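Local coordinates for protein PKS (Streptomyces albus, PDB 4OQJ) that probably catalyses decarboxylative condensation of acyl chains as a ketosynthase domain of an oxazolomycin polyketide synthase, at residues P38-E50 against K383-L397. Sequence-based numbering, arbitrary orientation. Where two conformers were deposited one is given.
Sequences PDTFWKVLSEGRE and KTILMLRHRTLVPSL
Trp42 reaches from helix 38-46 across the last turns of helix 383-390 and lays its indole on the ring of His390. From CB, with CG anti to the backbone N (chi1 177°), the side chain leaves its own helix and extends over the other. CG and CD1 lie over His390 CE1, CD2 over ND1, and NE1 faces His390 NE2 at 3.6 Å. CE2 sits 3.5 Å from His390 ND1; the five-membered ring stacks face to face on the imidazole, planes 2° apart. Along the six-membered ring, CE3 packs on Leu386 CB at 3.6 Å, CZ2 meets Thr392 CB near the ring plane, and CZ3 touches Val394 CG1 and Met387, whose CG lies in plane at the edge. At the far tip, CH2 is 3.5 Å from Val394 CG1. On the face away from His390, Ser46 CB sits above the rim near CE2 and CZ2. Leu386 is a knob among Pro38, Phe41, Trp42 and Leu45, where the helices cross at -83° above strand 23-31 of the thiolase-fold ketosynthase core. Farther along, Leu397 CD2 packs on Gly48 O at 3.5 Å, beside the Schellman turn. No direct hydrogen bond joins the segments: apolar packing and one aromatic stack hold them, His390 ND1 donates to Leu386 O (3.0 Å) in its own helix, from above the carbonyl plane, and the carbonyls of Leu45 and Pro395 are linked through a water that donates to both.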
loop_
_atom_site.group_PDB
_atom_site.type_symbol
_atom_site.label_atom_id
_atom_site.label_comp_id
_atom_site.label_asym_id
_atom_site.label_seq_id
_atom_site.Cartn_x
_atom_site.Cartn_y
_atom_site.Cartn_z
ATOM N N PRO A 38 9.009 -14.405 19.889
ATOM C CA PRO A 38 10.202 -13.556 19.928
ATOM C C PRO A 38 11.279 -14.099 20.866
ATOM O O PRO A 38 12.460 -13.996 20.546
ATOM C CB PRO A 38 9.654 -12.216 20.430
ATOM C CG PRO A 38 8.235 -12.201 19.945
ATOM C CD PRO A 38 7.768 -13.627 20.070
ATOM N N ASP A 39 10.880 -14.668 22.000
ATOM C CA ASP A 39 11.847 -15.169 22.979
ATOM C C ASP A 39 12.626 -16.331 22.410
ATOM O O ASP A 39 13.844 -16.400 22.581
ATOM C CB ASP A 39 11.160 -15.596 24.273
ATOM C CG ASP A 39 10.852 -14.420 25.195
ATOM O OD1 ASP A 39 11.198 -13.271 24.848
ATOM O OD2 ASP A 39 10.273 -14.657 26.278
ATOM N N THR A 40 11.948 -17.249 21.726
ATOM C CA THR A 40 12.668 -18.381 21.145
ATOM C C THR A 40 13.482 -17.911 19.925
ATOM O O THR A 40 14.494 -18.521 19.568
ATOM C CB THR A 40 11.718 -19.548 20.754
ATOM O OG1 THR A 40 10.605 -19.069 19.991
ATOM C CG2 THR A 40 11.180 -20.233 21.999
ATOM N N PHE A 41 13.048 -16.834 19.279
ATOM C CA PHE A 41 13.805 -16.283 18.150
ATOM C C PHE A 41 15.105 -15.676 18.675
ATOM O O PHE A 41 16.163 -15.836 18.077
ATOM C CB PHE A 41 12.966 -15.237 17.392
ATOM C CG PHE A 41 13.602 -14.719 16.120
ATOM C CD1 PHE A 41 14.322 -15.564 15.268
ATOM C CD2 PHE A 41 13.433 -13.394 15.745
ATOM C CE1 PHE A 41 14.892 -15.083 14.087
ATOM C CE2 PHE A 41 13.990 -12.906 14.550
ATOM C CZ PHE A 41 14.719 -13.760 13.725
ATOM N N TRP A 42 15.025 -14.990 19.809
ATOM C CA TRP A 42 16.213 -14.412 20.397
ATOM C C TRP A 42 17.185 -15.511 20.784
ATOM O O TRP A 42 18.398 -15.311 20.748
ATOM C CB TRP A 42 15.877 -13.565 21.615
ATOM C CG TRP A 42 17.106 -13.042 22.260
ATOM C CD1 TRP A 42 17.550 -13.305 23.515
ATOM C CD2 TRP A 42 18.077 -12.173 21.660
ATOM N NE1 TRP A 42 18.736 -12.648 23.742
ATOM C CE2 TRP A 42 19.077 -11.943 22.620
ATOM C CE3 TRP A 42 18.183 -11.555 20.405
ATOM C CZ2 TRP A 42 20.182 -11.126 22.368
ATOM C CZ3 TRP A 42 19.270 -10.745 20.155
ATOM C CH2 TRP A 42 20.271 -10.544 21.137
ATOM N N LYS A 43 16.656 -16.678 21.140
ATOM C CA LYS A 43 17.523 -17.798 21.488
ATOM C C LYS A 43 18.246 -18.328 20.253
ATOM O O LYS A 43 19.434 -18.611 20.314
ATOM C CB LYS A 43 16.727 -18.909 22.168
ATOM C CG LYS A 43 16.278 -18.553 23.576
ATOM N N VAL A 44 17.541 -18.434 19.129
ATOM C CA VAL A 44 18.167 -18.825 17.866
ATOM C C VAL A 44 19.298 -17.861 17.533
ATOM O O VAL A 44 20.374 -18.280 17.113
ATOM C CB VAL A 44 17.135 -18.853 16.692
ATOM C CG1 VAL A 44 17.835 -18.931 15.331
ATOM C CG2 VAL A 44 16.178 -20.038 16.852
ATOM N N LEU A 45 19.043 -16.569 17.724
ATOM C CA LEU A 45 19.968 -15.520 17.301
ATOM C C LEU A 45 21.198 -15.432 18.204
ATOM O O LEU A 45 22.336 -15.438 17.724
ATOM C CB LEU A 45 19.255 -14.169 17.294
ATOM C CG LEU A 45 18.156 -13.978 16.251
ATOM C CD1 LEU A 45 17.355 -12.726 16.569
ATOM C CD2 LEU A 45 18.777 -13.895 14.872
ATOM N N SER A 46 20.954 -15.349 19.512
ATOM C CA SER A 46 22.032 -15.198 20.494
ATOM C C SER A 46 22.872 -16.464 20.611
ATOM O O SER A 46 24.055 -16.396 20.963
ATOM C CB SER A 46 21.458 -14.822 21.863
ATOM O OG SER A 46 20.529 -15.790 22.324
ATOM N N GLU A 47 22.277 -17.616 20.303
ATOM C CA GLU A 47 23.018 -18.885 20.362
ATOM C C GLU A 47 23.659 -19.209 19.016
ATOM O O GLU A 47 24.338 -20.212 18.869
ATOM C CB GLU A 47 22.097 -20.036 20.808
ATOM C CG GLU A 47 21.558 -19.844 22.209
ATOM C CD GLU A 47 20.592 -20.936 22.659
ATOM O OE1 GLU A 47 20.300 -21.862 21.869
ATOM O OE2 GLU A 47 20.126 -20.856 23.821
ATOM N N GLY A 48 23.439 -18.355 18.025
ATOM C CA GLY A 48 24.073 -18.537 16.732
ATOM C C GLY A 48 23.682 -19.835 16.035
ATOM O O GLY A 48 24.539 -20.522 15.499
ATOM N N ARG A 49 22.390 -20.159 16.012
ATOM C CA ARG A 49 21.954 -21.413 15.408
ATOM C C ARG A 49 21.296 -21.246 14.037
ATOM O O ARG A 49 20.556 -20.287 13.786
ATOM C CB ARG A 49 21.010 -22.142 16.369
ATOM C CG ARG A 49 21.753 -22.716 17.581
ATOM C CD ARG A 49 20.881 -23.604 18.455
ATOM N NE ARG A 49 19.912 -22.839 19.245
ATOM C CZ ARG A 49 18.635 -22.655 18.918
ATOM N NH1 ARG A 49 18.132 -23.178 17.802
ATOM N NH2 ARG A 49 17.849 -21.947 19.720
ATOM N N GLU A 50 21.617 -22.192 13.146
ATOM C CA GLU A 50 20.967 -22.358 11.842
ATOM C C GLU A 50 19.734 -23.231 12.042
ATOM O O GLU A 50 19.841 -24.273 12.673
ATOM C CB GLU A 50 21.900 -23.053 10.855
ATOM C CG GLU A 50 22.269 -22.315 9.634
ATOM C CD GLU A 50 23.089 -23.195 8.709
ATOM O OE1 GLU A 50 23.754 -24.129 9.208
ATOM O OE2 GLU A 50 23.054 -22.972 7.486
ATOM N N LYS A 383 14.859 -9.206 14.248
ATOM C CA LYS A 383 16.179 -9.536 14.792
ATOM C C LYS A 383 16.830 -8.275 15.319
ATOM O O LYS A 383 17.411 -8.271 16.397
ATOM C CB LYS A 383 17.094 -10.186 13.733
ATOM C CG LYS A 383 18.608 -10.038 13.999
ATOM C CD LYS A 383 19.439 -10.583 12.830
ATOM C CE LYS A 383 20.936 -10.344 13.047
ATOM N NZ LYS A 383 21.678 -10.830 11.883
ATOM N N THR A 384 16.738 -7.203 14.540
ATOM C CA THR A 384 17.429 -5.961 14.868
ATOM C C THR A 384 16.788 -5.319 16.095
ATOM O O THR A 384 17.478 -4.783 16.957
ATOM C CB THR A 384 17.408 -4.985 13.649
ATOM O OG1 THR A 384 18.074 -5.607 12.538
ATOM C CG2 THR A 384 18.095 -3.677 13.972
ATOM N N ILE A 385 15.469 -5.394 16.192
ATOM C CA ILE A 385 14.773 -4.888 17.377
ATOM C C ILE A 385 15.214 -5.634 18.644
ATOM O O ILE A 385 15.450 -5.016 19.676
ATOM C CB ILE A 385 13.244 -4.998 17.214
ATOM C CG1 ILE A 385 12.761 -3.985 16.178
ATOM C CG2 ILE A 385 12.529 -4.766 18.550
ATOM C CD1 ILE A 385 11.330 -4.206 15.713
ATOM N N LEU A 386 15.337 -6.956 18.570
ATOM C CA LEU A 386 15.732 -7.738 19.742
ATOM C C LEU A 386 17.174 -7.440 20.162
ATOM O O LEU A 386 17.470 -7.335 21.357
ATOM C CB LEU A 386 15.558 -9.234 19.468
ATOM C CG LEU A 386 14.089 -9.664 19.306
ATOM C CD1 LEU A 386 13.983 -11.072 18.749
ATOM C CD2 LEU A 386 13.351 -9.583 20.645
HETATM N N MSE A 387 18.068 -7.309 19.188
HETATM C CA MSE A 387 19.462 -6.963 19.461
HETATM C C MSE A 387 19.546 -5.656 20.225
HETATM O O MSE A 387 20.325 -5.534 21.170
HETATM C CB MSE A 387 20.269 -6.828 18.159
HETATM C CG MSE A 387 20.522 -8.111 17.420
HETATM SE SE MSE A 387 21.245 -7.716 15.632
HETATM C CE MSE A 387 22.903 -6.862 16.147
ATOM N N LEU A 388 18.761 -4.671 19.774
ATOM C CA LEU A 388 18.766 -3.329 20.349
ATOM C C LEU A 388 18.189 -3.327 21.757
ATOM O O LEU A 388 18.717 -2.668 22.652
ATOM C CB LEU A 388 17.970 -2.357 19.470
ATOM C CG LEU A 388 18.644 -1.846 18.193
ATOM C CD1 LEU A 388 17.606 -1.201 17.267
ATOM C CD2 LEU A 388 19.734 -0.854 18.541
ATOM N N ARG A 389 17.088 -4.053 21.942
ATOM C CA ARG A 389 16.453 -4.132 23.246
ATOM C C ARG A 389 17.379 -4.837 24.230
ATOM O O ARG A 389 17.433 -4.465 25.395
ATOM C CB ARG A 389 15.098 -4.853 23.178
ATOM C CG ARG A 389 14.235 -4.549 24.399
ATOM C CD ARG A 389 12.929 -5.341 24.507
ATOM N NE ARG A 389 12.151 -4.832 25.645
ATOM C CZ ARG A 389 11.268 -5.531 26.358
ATOM N NH1 ARG A 389 11.009 -6.799 26.065
ATOM N NH2 ARG A 389 10.639 -4.949 27.380
ATOM N N HIS A 390 18.104 -5.849 23.762
ATOM C CA HIS A 390 19.032 -6.591 24.608
ATOM C C HIS A 390 20.430 -5.953 24.684
ATOM O O HIS A 390 21.277 -6.435 25.430
ATOM C CB HIS A 390 19.179 -8.037 24.105
ATOM C CG HIS A 390 18.037 -8.931 24.463
ATOM N ND1 HIS A 390 17.032 -9.251 23.576
ATOM C CD2 HIS A 390 17.745 -9.589 25.610
ATOM C CE1 HIS A 390 16.160 -10.050 24.166
ATOM N NE2 HIS A 390 16.573 -10.272 25.402
ATOM N N ARG A 391 20.673 -4.899 23.904
ATOM C CA ARG A 391 22.011 -4.285 23.788
ATOM C C ARG A 391 23.074 -5.357 23.591
ATOM O O ARG A 391 24.121 -5.394 24.262
ATOM C CB ARG A 391 22.315 -3.408 25.009
ATOM C CG ARG A 391 21.616 -2.040 24.941
ATOM C CD ARG A 391 20.762 -1.729 26.170
ATOM N NE ARG A 391 21.541 -1.142 27.267
ATOM C CZ ARG A 391 21.616 0.161 27.549
ATOM N NH1 ARG A 391 20.959 1.064 26.825
ATOM N NH2 ARG A 391 22.354 0.568 28.574
ATOM N N THR A 392 22.780 -6.230 22.640
ATOM C CA THR A 392 23.592 -7.396 22.366
ATOM C C THR A 392 23.714 -7.633 20.861
ATOM O O THR A 392 22.706 -7.731 20.150
ATOM C CB THR A 392 22.980 -8.631 23.041
ATOM O OG1 THR A 392 22.912 -8.408 24.461
ATOM C CG2 THR A 392 23.790 -9.869 22.745
ATOM N N LEU A 393 24.947 -7.711 20.374
ATOM C CA LEU A 393 25.196 -8.104 19.000
ATOM C C LEU A 393 25.152 -9.618 18.928
ATOM O O LEU A 393 25.508 -10.279 19.909
ATOM C CB LEU A 393 26.553 -7.592 18.511
ATOM C CG LEU A 393 26.772 -6.081 18.385
ATOM C CD1 LEU A 393 28.244 -5.777 18.070
ATOM C CD2 LEU A 393 25.877 -5.480 17.324
ATOM N N VAL A 394 24.743 -10.161 17.782
ATOM C CA VAL A 394 24.716 -11.604 17.567
ATOM C C VAL A 394 25.410 -11.977 16.249
ATOM O O VAL A 394 25.594 -11.125 15.379
ATOM C CB VAL A 394 23.275 -12.165 17.551
ATOM C CG1 VAL A 394 22.530 -11.828 18.851
ATOM C CG2 VAL A 394 22.505 -11.647 16.324
ATOM N N PRO A 395 25.802 -13.256 16.101
ATOM C CA PRO A 395 26.553 -13.680 14.920
ATOM C C PRO A 395 25.742 -13.672 13.633
ATOM O O PRO A 395 24.529 -13.907 13.646
ATOM C CB PRO A 395 26.964 -15.120 15.252
ATOM C CG PRO A 395 26.849 -15.241 16.716
ATOM C CD PRO A 395 25.723 -14.332 17.102
ATOM N N SER A 396 26.439 -13.382 12.541
ATOM C CA SER A 396 26.000 -13.724 11.202
ATOM C C SER A 396 26.691 -15.052 10.886
ATOM O O SER A 396 27.895 -15.174 11.074
ATOM C CB SER A 396 26.382 -12.620 10.212
ATOM O OG SER A 396 25.710 -12.777 8.973
ATOM N N LEU A 397 25.939 -16.056 10.446
ATOM C CA LEU A 397 26.457 -17.424 10.404
ATOM C C LEU A 397 27.110 -17.796 9.071
ATOM O O LEU A 397 26.961 -17.092 8.071
ATOM C CB LEU A 397 25.321 -18.409 10.716
ATOM C CG LEU A 397 24.609 -18.165 12.056
ATOM C CD1 LEU A 397 23.568 -19.237 12.346
ATOM C CD2 LEU A 397 25.590 -18.051 13.223
HETATM O O HOH W 1 23.010 -15.808 15.050
#